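Interleukin 22 (PDB 4O6K) probably acts as a secreted class II helical cytokine of the IL-10 family, signalling through a cell-surface receptor in mucosal defence. Local coordinates at residues 15-20 against 129-134; 21-26 against 71-76. All blocks are in the same frame, centred on the assembly; numbering follows the deposited sequence.

Contact 1 (15-20 against 129-134); sequences DLAAMT and ETNTLY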
loop_
_atom_site.group_PDB
_atom_site.type_symbol
_atom_site.label_atom_id
_atom_site.label_comp_id
_atom_site.label_asym_id
_atom_site.label_seq_id
_atom_site.Cartn_x
_atom_site.Cartn_y
_atom_site.Cartn_z
ATOM N N ASP A 15 -10.622 6.826 5.343
ATOM C CA ASP A 15 -10.419 7.181 3.943
ATOM C C ASP A 15 -10.048 5.958 3.111
ATOM O O ASP A 15 -10.524 5.793 1.989
ATOM C CB ASP A 15 -9.330 8.249 3.813
ATOM C CG ASP A 15 -9.819 9.631 4.201
ATOM O OD1 ASP A 15 -11.050 9.822 4.299
ATOM O OD2 ASP A 15 -8.972 10.525 4.405
ATOM N N LEU A 16 -9.193 5.108 3.670
ATOM C CA LEU A 16 -8.778 3.881 3.000
ATOM C C LEU A 16 -9.933 2.895 2.867
ATOM O O LEU A 16 -10.070 2.221 1.846
ATOM C CB LEU A 16 -7.613 3.236 3.748
ATOM C CG LEU A 16 -6.308 4.026 3.658
ATOM C CD1 LEU A 16 -5.276 3.454 4.598
ATOM C CD2 LEU A 16 -5.790 4.022 2.231
ATOM N N ALA A 17 -10.752 2.811 3.909
ATOM C CA ALA A 17 -11.952 1.982 3.876
ATOM C C ALA A 17 -12.926 2.504 2.826
ATOM O O ALA A 17 -13.562 1.728 2.112
ATOM C CB ALA A 17 -12.612 1.942 5.243
ATOM N N ALA A 18 -13.085 3.809 2.799
ATOM C CA ALA A 18 -13.881 4.478 1.797
ATOM C C ALA A 18 -13.365 4.105 0.391
ATOM O O ALA A 18 -14.117 3.724 -0.434
ATOM C CB ALA A 18 -13.908 5.980 2.035
ATOM N N MET A 19 -12.068 4.194 0.180
ATOM C CA MET A 19 -11.498 3.849 -1.093
ATOM C C MET A 19 -11.826 2.424 -1.490
ATOM O O MET A 19 -12.210 2.205 -2.574
ATOM C CB MET A 19 -9.988 4.027 -1.138
ATOM C CG MET A 19 -9.491 5.405 -1.397
ATOM S SD MET A 19 -7.771 5.247 -1.791
ATOM C CE MET A 19 -7.876 5.605 -3.464
ATOM N N THR A 20 -11.666 1.500 -0.572
ATOM C CA THR A 20 -11.947 0.102 -0.764
ATOM C C THR A 20 -13.377 -0.175 -1.163
ATOM O O THR A 20 -13.609 -0.849 -2.101
ATOM C CB THR A 20 -11.558 -0.738 0.476
ATOM O OG1 THR A 20 -10.162 -0.643 0.689
ATOM C CG2 THR A 20 -11.898 -2.139 0.284
ATOM N N GLU A 129 -6.887 -2.658 -2.384
ATOM C CA GLU A 129 -5.991 -3.413 -1.518
ATOM C C GLU A 129 -5.109 -2.512 -0.655
ATOM O O GLU A 129 -4.346 -3.002 0.175
ATOM C CB GLU A 129 -5.111 -4.342 -2.359
ATOM C CG GLU A 129 -5.890 -5.382 -3.150
ATOM C CD GLU A 129 -4.987 -6.367 -3.865
ATOM O OE1 GLU A 129 -3.841 -6.561 -3.412
ATOM O OE2 GLU A 129 -5.421 -6.951 -4.880
ATOM N N THR A 130 -5.225 -1.201 -0.841
ATOM C CA THR A 130 -4.399 -0.246 -0.104
ATOM C C THR A 130 -4.622 -0.346 1.404
ATOM O O THR A 130 -3.678 -0.243 2.189
ATOM C CB THR A 130 -4.668 1.203 -0.551
ATOM O OG1 THR A 130 -4.707 1.268 -1.981
ATOM C CG2 THR A 130 -3.581 2.130 -0.035
ATOM N N ASN A 131 -5.877 -0.545 1.794
ATOM C CA ASN A 131 -6.243 -0.699 3.197
ATOM C C ASN A 131 -5.492 -1.868 3.832
ATOM O O ASN A 131 -5.030 -1.776 4.969
ATOM C CB ASN A 131 -7.756 -0.898 3.328
ATOM C CG ASN A 131 -8.256 -0.733 4.755
ATOM O OD1 ASN A 131 -9.456 -0.819 5.012
ATOM N ND2 ASN A 131 -7.343 -0.468 5.682
ATOM N N THR A 132 -5.383 -2.965 3.089
ATOM C CA THR A 132 -4.670 -4.155 3.549
ATOM C C THR A 132 -3.172 -3.887 3.719
ATOM O O THR A 132 -2.549 -4.356 4.673
ATOM C CB THR A 132 -4.873 -5.335 2.574
ATOM O OG1 THR A 132 -6.267 -5.662 2.502
ATOM C CG2 THR A 132 -4.092 -6.562 3.030
ATOM N N LEU A 133 -2.601 -3.131 2.786
ATOM C CA LEU A 133 -1.193 -2.748 2.855
ATOM C C LEU A 133 -0.924 -1.912 4.103
ATOM O O LEU A 133 0.097 -2.078 4.768
ATOM C CB LEU A 133 -0.785 -1.978 1.597
ATOM C CG LEU A 133 0.660 -1.480 1.500
ATOM C CD1 LEU A 133 1.650 -2.627 1.668
ATOM C CD2 LEU A 133 0.881 -0.767 0.177
ATOM N N TYR A 134 -1.854 -1.011 4.406
ATOM C CA TYR A 134 -1.773 -0.156 5.585
ATOM C C TYR A 134 -1.761 -0.993 6.858
ATOM O O TYR A 134 -1.053 -0.687 7.816
ATOM C CB TYR A 134 -2.954 0.815 5.607
ATOM C CG TYR A 134 -2.663 2.157 6.234
ATOM C CD1 TYR A 134 -1.751 3.030 5.659
ATOM C CD2 TYR A 134 -3.329 2.567 7.383
ATOM C CE1 TYR A 134 -1.493 4.264 6.222
ATOM C CE2 TYR A 134 -3.080 3.802 7.950
ATOM C CZ TYR A 134 -2.159 4.645 7.364
ATOM O OH TYR A 134 -1.901 5.876 7.922
HETATM O O HOH W 1 -7.636 1.020 0.365
#
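In the all-helical bundle of this cytokine, helix 10-24 and the start of helix 130-140 run side by side, and Leu-16 is the residue that grips the second helix, meeting Thr-130, Asn-131 and Tyr-134. The axes of the two short helical segments approach to 9.2 Å at 147°, roughly antiparallel. The two methyls of Leu-16 part company: CD1 lies over one face of the Tyr-134 ring, 3.6 Å from its centroid and 23° off the normal, a CH-pi contact displaced toward CG, while CD2 rests on CG2 of Thr-130 at 3.7 Å. That methyl faces Leu-16 because Thr-130 turns its OG1 back beside its own backbone N (chi1 -45°), where it bonds to Ile-127 O. Tyr-134 is pinned at its far end, its OH bonding to Pro-6 O and Thr-12 OG1, and Trp-13 meets the ring edge-to-face.

One turn further on, Thr-20 crosses Asn-131 at about a right angle, with OG1 3.6 Å from Asn-131 CB. The single proton of Thr-20 OG1 has two acceptors, Gly-128 O, the stronger, and a water at 3.0 Å, which it serves by turns or shared. That water accepts a weak bond from Asn-131 N at 2.8 Å, making at most a loose bridge between the helices. Asn-131 turns the flat face of its amide to Leu-16, whose CB stands over Asn-131 CG at 4.1 Å. Val-79 and Leu-83 of helix 76-93 close over the apolar part. A leucine wedged between an aromatic face and a threonine methyl, with a water at the polar margin, here joins two near-antiparallel helices of the IL-10-family bundle.

Contact 2 (21-26 against 71-76); sequences DTARNE and MKYPMI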
loop_
_atom_site.group_PDB
_atom_site.type_symbol
_atom_site.label_atom_id
_atom_site.label_comp_id
_atom_site.label_asym_id
_atom_site.label_seq_id
_atom_site.Cartn_x
_atom_site.Cartn_y
_atom_site.Cartn_z
ATOM N N ASP A 21 -14.304 0.425 -0.456
ATOM C CA ASP A 21 -15.731 0.258 -0.707
ATOM C C ASP A 21 -16.094 0.715 -2.117
ATOM O O ASP A 21 -16.888 0.072 -2.804
ATOM C CB ASP A 21 -16.557 1.030 0.322
ATOM C CG ASP A 21 -18.028 0.663 0.280
ATOM O OD1 ASP A 21 -18.340 -0.501 -0.046
ATOM O OD2 ASP A 21 -18.872 1.539 0.566
ATOM N N THR A 22 -15.494 1.789 -2.570
ATOM C CA THR A 22 -15.720 2.352 -3.891
ATOM C C THR A 22 -15.150 1.438 -4.971
ATOM O O THR A 22 -15.820 1.038 -5.820
ATOM C CB THR A 22 -15.103 3.786 -4.009
ATOM O OG1 THR A 22 -15.765 4.673 -3.157
ATOM C CG2 THR A 22 -15.190 4.309 -5.356
ATOM N N ALA A 23 -13.875 1.124 -4.884
ATOM C CA ALA A 23 -13.207 0.257 -5.797
ATOM C C ALA A 23 -13.937 -1.052 -5.931
ATOM O O ALA A 23 -14.014 -1.560 -6.991
ATOM C CB ALA A 23 -11.794 0.008 -5.343
ATOM N N ARG A 24 -14.454 -1.600 -4.849
ATOM C CA ARG A 24 -15.009 -2.927 -4.884
ATOM C C ARG A 24 -16.493 -2.970 -5.288
ATOM O O ARG A 24 -17.029 -4.007 -5.606
ATOM C CB ARG A 24 -14.703 -3.678 -3.597
ATOM C CG ARG A 24 -15.827 -3.706 -2.626
ATOM C CD ARG A 24 -15.553 -4.602 -1.448
ATOM N NE ARG A 24 -16.736 -4.646 -0.626
ATOM C CZ ARG A 24 -17.718 -5.521 -0.751
ATOM N NH1 ARG A 24 -17.717 -6.471 -1.688
ATOM N NH2 ARG A 24 -18.720 -5.435 0.067
ATOM N N ASN A 25 -17.124 -1.819 -5.267
ATOM C CA ASN A 25 -18.418 -1.645 -5.878
ATOM C C ASN A 25 -18.307 -1.422 -7.384
ATOM O O ASN A 25 -19.090 -0.698 -7.925
ATOM C CB ASN A 25 -19.137 -0.469 -5.232
ATOM C CG ASN A 25 -20.618 -0.504 -5.446
ATOM O OD1 ASN A 25 -21.261 -1.475 -5.138
ATOM N ND2 ASN A 25 -21.162 0.567 -5.957
ATOM N N GLU A 26 -17.310 -2.007 -8.041
ATOM C CA GLU A 26 -17.092 -1.973 -9.481
ATOM C C GLU A 26 -16.893 -3.380 -10.031
ATOM O O GLU A 26 -16.495 -4.289 -9.304
ATOM C CB GLU A 26 -15.881 -1.103 -9.817
ATOM C CG GLU A 26 -15.973 0.313 -9.282
ATOM C CD GLU A 26 -16.572 1.274 -10.289
ATOM O OE1 GLU A 26 -17.616 1.886 -9.983
ATOM O OE2 GLU A 26 -15.983 1.434 -11.378
ATOM N N MET A 71 -12.145 12.176 -9.485
ATOM C CA MET A 71 -13.602 12.205 -9.504
ATOM C C MET A 71 -14.167 10.996 -8.768
ATOM O O MET A 71 -15.018 11.133 -7.890
ATOM C CB MET A 71 -14.121 12.231 -10.945
ATOM C CG MET A 71 -14.057 13.590 -11.624
ATOM S SD MET A 71 -14.584 13.509 -13.349
ATOM C CE MET A 71 -16.192 12.738 -13.180
ATOM N N LYS A 72 -13.688 9.812 -9.137
ATOM C CA LYS A 72 -14.138 8.571 -8.515
ATOM C C LYS A 72 -13.689 8.420 -7.066
ATOM O O LYS A 72 -14.407 7.857 -6.238
ATOM C CB LYS A 72 -13.649 7.364 -9.313
ATOM C CG LYS A 72 -14.214 6.064 -8.788
ATOM C CD LYS A 72 -13.813 4.868 -9.612
ATOM C CE LYS A 72 -14.586 3.663 -9.137
ATOM N NZ LYS A 72 -16.050 3.937 -9.178
ATOM N N TYR A 73 -12.505 8.935 -6.757
ATOM C CA TYR A 73 -11.962 8.827 -5.412
ATOM C C TYR A 73 -11.582 10.209 -4.909
ATOM O O TYR A 73 -10.424 10.603 -5.000
ATOM C CB TYR A 73 -10.732 7.914 -5.385
ATOM C CG TYR A 73 -10.951 6.519 -5.931
ATOM C CD1 TYR A 73 -11.568 5.534 -5.170
ATOM C CD2 TYR A 73 -10.513 6.184 -7.206
ATOM C CE1 TYR A 73 -11.757 4.258 -5.673
ATOM C CE2 TYR A 73 -10.695 4.915 -7.715
ATOM C CZ TYR A 73 -11.317 3.955 -6.947
ATOM O OH TYR A 73 -11.498 2.690 -7.456
ATOM N N PRO A 74 -12.563 10.957 -4.382
ATOM C CA PRO A 74 -12.308 12.319 -3.903
ATOM C C PRO A 74 -11.229 12.379 -2.825
ATOM O O PRO A 74 -10.614 13.427 -2.632
ATOM C CB PRO A 74 -13.665 12.745 -3.330
ATOM C CG PRO A 74 -14.658 11.922 -4.075
ATOM C CD PRO A 74 -13.987 10.593 -4.272
ATOM N N MET A 75 -11.004 11.265 -2.135
ATOM C CA MET A 75 -10.036 11.218 -1.048
ATOM C C MET A 75 -8.629 10.791 -1.480
ATOM O O MET A 75 -7.687 10.896 -0.694
ATOM C CB MET A 75 -10.531 10.272 0.048
ATOM C CG MET A 75 -10.521 8.809 -0.356
ATOM S SD MET A 75 -11.725 8.393 -1.634
ATOM C CE MET A 75 -13.255 8.548 -0.718
ATOM N N ILE A 76 -8.483 10.315 -2.716
ATOM C CA ILE A 76 -7.229 9.689 -3.151
ATOM C C ILE A 76 -6.030 10.638 -3.078
ATOM O O ILE A 76 -4.905 10.205 -2.828
ATOM C CB ILE A 76 -7.343 9.121 -4.594
ATOM C CG1 ILE A 76 -6.184 8.163 -4.888
ATOM C CG2 ILE A 76 -7.396 10.232 -5.637
ATOM C CD1 ILE A 76 -6.300 7.454 -6.218
HETATM O O HOH W 2 -14.877 7.164 -3.746
#
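Where helix 10-24 runs out, Thr-22, Ala-23 and Glu-26 meet Lys-72 and Tyr-73 at the end of helix 69-72. A salt bridge spans the outer margin: Lys-72 NZ donates to Glu-26 OE1 at 2.7 Å from above the carboxylate plane, 83° out of it. The ammonium sits almost over the carboxylate, with Lys-72 NZ only 2.9 Å from Glu-26 CD just before an unmodelled gap, so the bond's detail is doubtful. Lys-72 is extended until its last bend (chi4 55°), which turns the ammonium toward the acid.

Further in, a water satisfies the carbonyl at the end of helix 69-72. It donates to Lys-72 O at 2.6 Å and hydrogen-bonds Thr-22 OG1 at 2.7 Å, tying the two helix ends; Thr-22 OG1 also bonds weakly to Ala-18 O. The methyl of Thr-22, CG2, packs obliquely against Tyr-73 CE1 at 3.4 Å. Tyr-73 OH sits 3.4 Å from Ala-23 CB, but its hydrogen bond goes to Asn-124 OD1. In the backbone, Tyr-73 O accepts from Ile-76 N at 3.0 Å, closing a type I beta turn. The contact thus joins a helix C-terminus to the turn linking helices 69-72 and 76-93 in this helical cytokine bundle.

Contacts 1 and 2 follow one another along helix 10-24, their centres about 10 Å apart and on the same side of the chain's centre. Contact 1 sits deeper, about 8 Å from that centre, against about 15 Å for contact 2. Met-19 joins them: its CE lies 3.4 Å from Ile-76 CG1 and its CG 3.7 Å from Met-75 CG, while its backbone O is 3.7 Å from Tyr-73 CE1. One helix therefore packs on helix 130-140 midway along its length and on the 73-76 turn and the end of helix 69-72 at its C-terminal end. In sequence, contact 2 spans a shorter loop lying wholly within the longer one spanned by contact 1.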